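Local coordinates for protein lovastatin nonaketide synthase mokA (Monascus pilosus, PDB 6AD3) that builds the nonaketide chain of lovastatin (monacolin K) as an iterative type I polyketide synthase, of which this chain is the condensation domain, at residues S489-E492 and V493-R497; S109-A112 and K113-S116; I316-R319 and S320-H323. The protein carries 1 engineered substitution. All coordinates share one frame; numbering follows the deposited sequence.

Interaction 1: residues S489-E492 and V493-R497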
# COMPACT_ATOMS: atom_id res chain seq x y z
N SER A 489 3.36 -16.95 -9.33
CA SER A 489 3.59 -17.26 -10.75
C SER A 489 5.05 -17.52 -11.03
O SER A 489 5.40 -18.14 -12.03
CB SER A 489 3.07 -16.12 -11.64
OG SER A 489 3.76 -14.91 -11.37
N VAL A 490 5.91 -17.06 -10.14
CA VAL A 490 7.35 -17.12 -10.34
C VAL A 490 8.02 -17.91 -9.21
O VAL A 490 9.09 -18.48 -9.42
CB VAL A 490 7.97 -15.70 -10.34
CG1 VAL A 490 9.48 -15.77 -10.53
CG2 VAL A 490 7.35 -14.86 -11.43
N TYR A 491 7.49 -17.75 -7.98
CA TYR A 491 8.19 -18.18 -6.76
C TYR A 491 7.42 -19.22 -6.01
O TYR A 491 6.19 -19.37 -6.18
CB TYR A 491 8.49 -16.98 -5.83
CG TYR A 491 9.47 -16.00 -6.45
CD1 TYR A 491 10.79 -16.33 -6.59
CD2 TYR A 491 9.03 -14.84 -7.05
CE1 TYR A 491 11.69 -15.48 -7.16
CE2 TYR A 491 9.92 -13.96 -7.64
CZ TYR A 491 11.25 -14.32 -7.73
OH TYR A 491 12.16 -13.48 -8.32
N GLU A 492 8.14 -19.95 -5.16
CA GLU A 492 7.56 -21.03 -4.37
C GLU A 492 7.14 -20.57 -2.99
O GLU A 492 7.64 -19.56 -2.47
CB GLU A 492 8.60 -22.19 -4.21
CG GLU A 492 9.15 -22.72 -5.52
CD GLU A 492 8.08 -22.85 -6.58
OE1 GLU A 492 8.26 -22.30 -7.70
OE2 GLU A 492 7.00 -23.36 -6.26
N VAL A 493 6.41 -21.44 -2.31
CA VAL A 493 5.82 -21.12 -1.01
C VAL A 493 6.89 -20.79 0.05
O VAL A 493 6.67 -19.92 0.92
CB VAL A 493 4.95 -22.31 -0.54
CG1 VAL A 493 4.63 -22.20 0.93
CG2 VAL A 493 3.67 -22.37 -1.38
N HIS A 494 8.06 -21.39 -0.05
CA HIS A 494 9.11 -21.12 0.96
C HIS A 494 10.02 -19.94 0.59
O HIS A 494 10.90 -19.57 1.36
CB HIS A 494 9.99 -22.36 1.19
CG HIS A 494 10.64 -22.86 -0.05
ND1 HIS A 494 11.99 -22.74 -0.27
CD2 HIS A 494 10.12 -23.42 -1.17
CE1 HIS A 494 12.29 -23.29 -1.44
NE2 HIS A 494 11.16 -23.65 -2.02
N HIS A 495 9.83 -19.37 -0.59
CA HIS A 495 10.76 -18.33 -1.04
C HIS A 495 10.61 -16.99 -0.30
O HIS A 495 11.61 -16.32 -0.05
CB HIS A 495 10.67 -18.14 -2.53
CG HIS A 495 11.39 -19.20 -3.31
ND1 HIS A 495 11.04 -19.55 -4.60
CD2 HIS A 495 12.38 -20.06 -2.94
CE1 HIS A 495 11.84 -20.52 -5.02
NE2 HIS A 495 12.63 -20.87 -4.03
N PRO A 496 9.37 -16.59 0.07
CA PRO A 496 9.32 -15.32 0.82
C PRO A 496 10.15 -15.36 2.10
O PRO A 496 10.88 -14.39 2.41
CB PRO A 496 7.81 -15.16 1.13
CG PRO A 496 7.13 -15.83 -0.02
CD PRO A 496 8.02 -17.08 -0.26
N ARG A 497 10.04 -16.46 2.85
CA ARG A 497 10.85 -16.59 4.06
C ARG A 497 12.36 -16.60 3.78
O ARG A 497 13.14 -16.02 4.55
CB ARG A 497 10.46 -17.83 4.85
CG ARG A 497 11.07 -17.79 6.26
CD ARG A 497 10.48 -18.85 7.13
NE ARG A 497 9.06 -18.60 7.39
CZ ARG A 497 8.60 -17.63 8.17
NH1 ARG A 497 9.44 -16.79 8.75
NH2 ARG A 497 7.30 -17.51 8.36
O HOH W 1 6.06 -23.86 -3.87

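Interaction 2: residues S109-A112 and K113-S116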
# COMPACT_ATOMS: atom_id res chain seq x y z
N SER A 109 -12.55 -2.82 27.48
CA SER A 109 -13.95 -2.45 27.33
C SER A 109 -14.22 -1.46 26.18
O SER A 109 -13.68 -0.35 26.14
CB SER A 109 -14.49 -1.91 28.65
OG SER A 109 -15.88 -1.68 28.52
N ILE A 110 -15.13 -1.85 25.29
CA ILE A 110 -15.70 -0.95 24.30
C ILE A 110 -17.19 -1.10 24.29
O ILE A 110 -17.72 -2.17 24.01
CB ILE A 110 -15.21 -1.26 22.89
CG1 ILE A 110 -13.68 -1.26 22.86
CG2 ILE A 110 -15.78 -0.26 21.90
CD1 ILE A 110 -13.12 -1.63 21.50
N ASP A 111 -17.88 -0.01 24.55
CA ASP A 111 -19.33 0.00 24.54
C ASP A 111 -19.84 -0.03 23.10
O ASP A 111 -19.54 0.88 22.33
CB ASP A 111 -19.81 1.28 25.24
CG ASP A 111 -21.31 1.34 25.35
OD1 ASP A 111 -21.86 0.50 26.05
OD2 ASP A 111 -21.94 2.01 24.54
N ALA A 112 -20.71 -0.99 22.78
CA ALA A 112 -21.15 -1.20 21.39
C ALA A 112 -21.90 -0.01 20.84
O ALA A 112 -21.71 0.40 19.68
CB ALA A 112 -22.05 -2.44 21.32
N LYS A 113 -22.83 0.51 21.63
CA LYS A 113 -23.65 1.61 21.16
C LYS A 113 -22.82 2.87 20.91
O LYS A 113 -22.98 3.54 19.89
CB LYS A 113 -24.78 1.89 22.17
CG LYS A 113 -25.89 0.86 22.10
CD LYS A 113 -26.87 0.97 23.26
CE LYS A 113 -28.11 0.12 23.01
NZ LYS A 113 -29.38 0.86 23.27
N ARG A 114 -21.87 3.13 21.81
CA ARG A 114 -21.01 4.30 21.64
C ARG A 114 -20.09 4.17 20.44
O ARG A 114 -19.86 5.15 19.72
CB ARG A 114 -20.20 4.59 22.89
CG ARG A 114 -21.06 5.12 24.02
CD ARG A 114 -20.30 5.17 25.32
NE ARG A 114 -19.18 6.08 25.25
CZ ARG A 114 -18.19 6.13 26.13
NH1 ARG A 114 -18.13 5.25 27.13
NH2 ARG A 114 -17.23 7.03 25.99
N LEU A 115 -19.52 2.98 20.27
CA LEU A 115 -18.65 2.73 19.13
C LEU A 115 -19.44 2.84 17.82
O LEU A 115 -18.99 3.48 16.88
CB LEU A 115 -18.00 1.37 19.22
CG LEU A 115 -17.18 0.95 18.00
CD1 LEU A 115 -15.96 1.83 17.93
CD2 LEU A 115 -16.78 -0.52 18.04
N SER A 116 -20.62 2.22 17.76
CA SER A 116 -21.36 2.24 16.54
C SER A 116 -21.83 3.68 16.19
O SER A 116 -21.73 4.09 15.05
CB SER A 116 -22.48 1.21 16.53
OG SER A 116 -23.47 1.58 17.42

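Interaction 3: residues I316-R319 and S320-H323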
# COMPACT_ATOMS: atom_id res chain seq x y z
N ILE A 316 20.51 0.50 13.06
CA ILE A 316 20.07 1.18 11.88
C ILE A 316 19.71 2.65 12.17
O ILE A 316 20.09 3.54 11.42
CB ILE A 316 18.90 0.41 11.23
CG1 ILE A 316 19.44 -0.88 10.61
CG2 ILE A 316 18.23 1.27 10.14
CD1 ILE A 316 18.33 -1.83 10.14
N ARG A 317 19.06 2.92 13.28
CA ARG A 317 18.77 4.32 13.62
C ARG A 317 20.05 5.10 13.83
O ARG A 317 20.18 6.22 13.34
CB ARG A 317 17.88 4.43 14.86
CG ARG A 317 16.48 3.87 14.64
CD ARG A 317 15.51 4.28 15.76
NE ARG A 317 15.98 3.88 17.08
CZ ARG A 317 15.80 2.67 17.60
NH1 ARG A 317 15.12 1.76 16.92
NH2 ARG A 317 16.25 2.39 18.81
N GLU A 318 21.01 4.48 14.51
CA GLU A 318 22.30 5.18 14.81
C GLU A 318 23.06 5.49 13.54
O GLU A 318 23.54 6.61 13.36
CB GLU A 318 23.17 4.35 15.76
CG GLU A 318 22.51 4.12 17.10
CD GLU A 318 22.04 5.43 17.74
OE1 GLU A 318 20.81 5.75 17.69
OE2 GLU A 318 22.91 6.18 18.17
N ARG A 319 23.29 4.48 12.71
CA ARG A 319 24.11 4.63 11.51
C ARG A 319 23.39 5.53 10.45
O ARG A 319 24.03 6.31 9.80
CB ARG A 319 24.50 3.25 10.91
CG ARG A 319 25.26 2.26 11.85
CD ARG A 319 26.25 2.87 12.84
NE ARG A 319 27.50 3.30 12.20
CZ ARG A 319 28.60 2.56 12.10
NH1 ARG A 319 28.67 1.31 12.58
NH2 ARG A 319 29.62 3.04 11.40
N SER A 320 22.06 5.47 10.39
CA SER A 320 21.29 6.39 9.56
C SER A 320 21.54 7.86 9.96
O SER A 320 21.96 8.69 9.15
CB SER A 320 19.81 6.04 9.63
OG SER A 320 19.61 4.77 9.01
N ARG A 321 21.41 8.13 11.24
CA ARG A 321 21.63 9.48 11.71
C ARG A 321 23.03 9.91 11.37
O ARG A 321 23.25 11.03 10.96
CB ARG A 321 21.37 9.61 13.22
CG ARG A 321 21.59 11.05 13.70
CD ARG A 321 21.59 11.18 15.22
NE ARG A 321 20.85 10.09 15.79
CZ ARG A 321 21.39 9.04 16.38
NH1 ARG A 321 22.67 9.05 16.73
NH2 ARG A 321 20.60 8.05 16.76
N LYS A 322 24.01 9.06 11.58
CA LYS A 322 25.39 9.51 11.41
C LYS A 322 25.72 9.78 9.95
O LYS A 322 26.60 10.58 9.65
CB LYS A 322 26.37 8.51 12.01
CG LYS A 322 26.25 8.42 13.51
CD LYS A 322 27.51 7.83 14.15
CE LYS A 322 27.44 6.32 14.26
NZ LYS A 322 28.48 5.81 15.21
N HIS A 323 24.98 9.13 9.03
CA HIS A 323 25.08 9.44 7.61
C HIS A 323 24.14 10.52 7.13
O HIS A 323 24.02 10.72 5.91
CB HIS A 323 24.88 8.18 6.77
CG HIS A 323 25.97 7.16 6.93
ND1 HIS A 323 26.07 6.34 8.04
CD2 HIS A 323 27.00 6.83 6.12
CE1 HIS A 323 27.13 5.56 7.91
NE2 HIS A 323 27.73 5.86 6.77

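Interaction 1: residues S489-E492 and V493-R497
E492 and H495 touch across the type I beta turn that leads into helix 495-512. Their side chains lie alongside one another and point the same way. E492 sets its CB over one face of the H495 imidazole, a CH-pi contact 3.9 Å from CB to the centroid of the H495 ring, while E492 CG lies 3.5 Å from H495 CE1. The E492 chain bends at chi2 (-41°), which turns the carboxylate off the ring and toward a water. That water donates to E492 OE2 (2.6 Å) and accepts from V493 N, linking the acid to the amide of the turn's second residue.

The turn is closed by H495 N donating to E492 O (2.9 Å). Y491 crosses H495 at about a right angle, with H495 ND1 in the plane of the phenol at its edge, 3.8 Å from Y491 CD1; the Y491 hydroxyl hydrogen-bonds with M280 N. H494 also brings CD2 to 3.6 Å from E492 CB. P496 suits the first turn of a helix because it has no amide hydrogen to give. The aliphatic part of E492 thus packs on imidazole while its charge is turned to water, probably at little desolvation cost.

Interaction 2: residues S109-A112 and K113-S116
A helix N-cap is formed where the loop after strand 100-107 enters helix 112-125, with D111 as the capping residue. Its carboxylate supplies an acceptor to an amide that has no preceding turn to bond to: D111 OD2 accepts from R114 N at 3.0 Å, with an N-H...O angle of 154°. With D111 CG anti to its own amide (chi1 -177°), the acid is carried toward the amide of R114. OD2 is met on its anti side, 23° out of the carboxylate plane. Aspartate suits this place because its short chain brings an acceptor to the backbone without a detour.

R114 runs across the acid at about a right angle and meets it through its methylenes, R114 CG being 3.3 Å from D111 OD2. Its guanidinium goes on to Y227, bonding the carbonyl through NH2 and making a cation-pi contact with the ring; the hydroxyl of Y227 in turn accepts from D111 N. Cap and arginine therefore share one neighbour.

The regular helical bonds begin at once, L115 N to D111 O at 2.9 Å and S116 N to A112 O at 2.9 Å. The branched I110 (N') lays CG2 against L115 CB (N4) at 3.8 Å, a hydrophobic staple. L115 also touches I449, and A112 touches V159 of strand 157-161.

The negative acid at the amino end probably interacts favourably with the helix dipole, and the staple probably helps to set the direction in which the chain enters the helix.

Interaction 3: residues I316-R319 and S320-H323
E318 and R321 lie side by side on the last turns of helix 310-322, their ends pointing the same way in an i to i+3 salt bridge. The two flat groups are not coplanar: carboxylate and guanidinium planes stand 53° apart. R321 NH2 approaches E318 OE1 at 2.5 Å, so short as to be doubtful in detail though the salt bridge is clear, and R321 NH1 reaches E318 OE2 at 3.2 Å. The second bond lies in the guanidinium plane but comes from above the carboxylate, so the pair is two-pronged yet twisted. E318 bends at chi2, and R321 turns back at chi3 (-24°), a nearly eclipsed, probably strained torsion that brings its end toward the acid.

The chains of R319 and K322 cross obliquely, K322 CE resting 3.7 Å from R319 NE. R319 NE and K322 NZ come within 4.0 Å, probably somewhat unfavourable for two cations.

On the buried side, apolar I316 packs on F330 and Y331 of helix 327-343 and on L507 of helix 495-512. S320, small and close to F330, returns its hydroxyl to its own helix: OG donates to I316 O at 2.7 Å, from the opposite face of that carbonyl's plane to S320 N.

H323 ends the segment just past the helix, among L390, V391 and P514. R319 O is gripped twice, by the amide of H323 and by its imidazole, again from opposite faces of the carbonyl plane; H323 ND1 donates at 2.7 Å, with R319 O only 8° out of the ring plane.

How the interactions relate
Along the chain the order is interaction 2, interaction 3, interaction 1, all within the condensation domain. Interaction 2 stands apart, its centre about 42 Å from that of interaction 1 and about 43 Å from that of interaction 3. It follows strand 100-107 of the five-stranded mixed sheet, whereas interaction 1 follows strand 481-487 of the six-stranded one. Interactions 1 and 3 are nearer, with nearest atoms about 16 Å apart, and are joined through helix 495-512: 493-497 opens it, and its later residues L507 and S511 pack on I316. Interactions 1 and 2 start helices on different sheets, consistent with the two-lobed build of condensation domains, and interaction 3 ends one in the lobe of interaction 1.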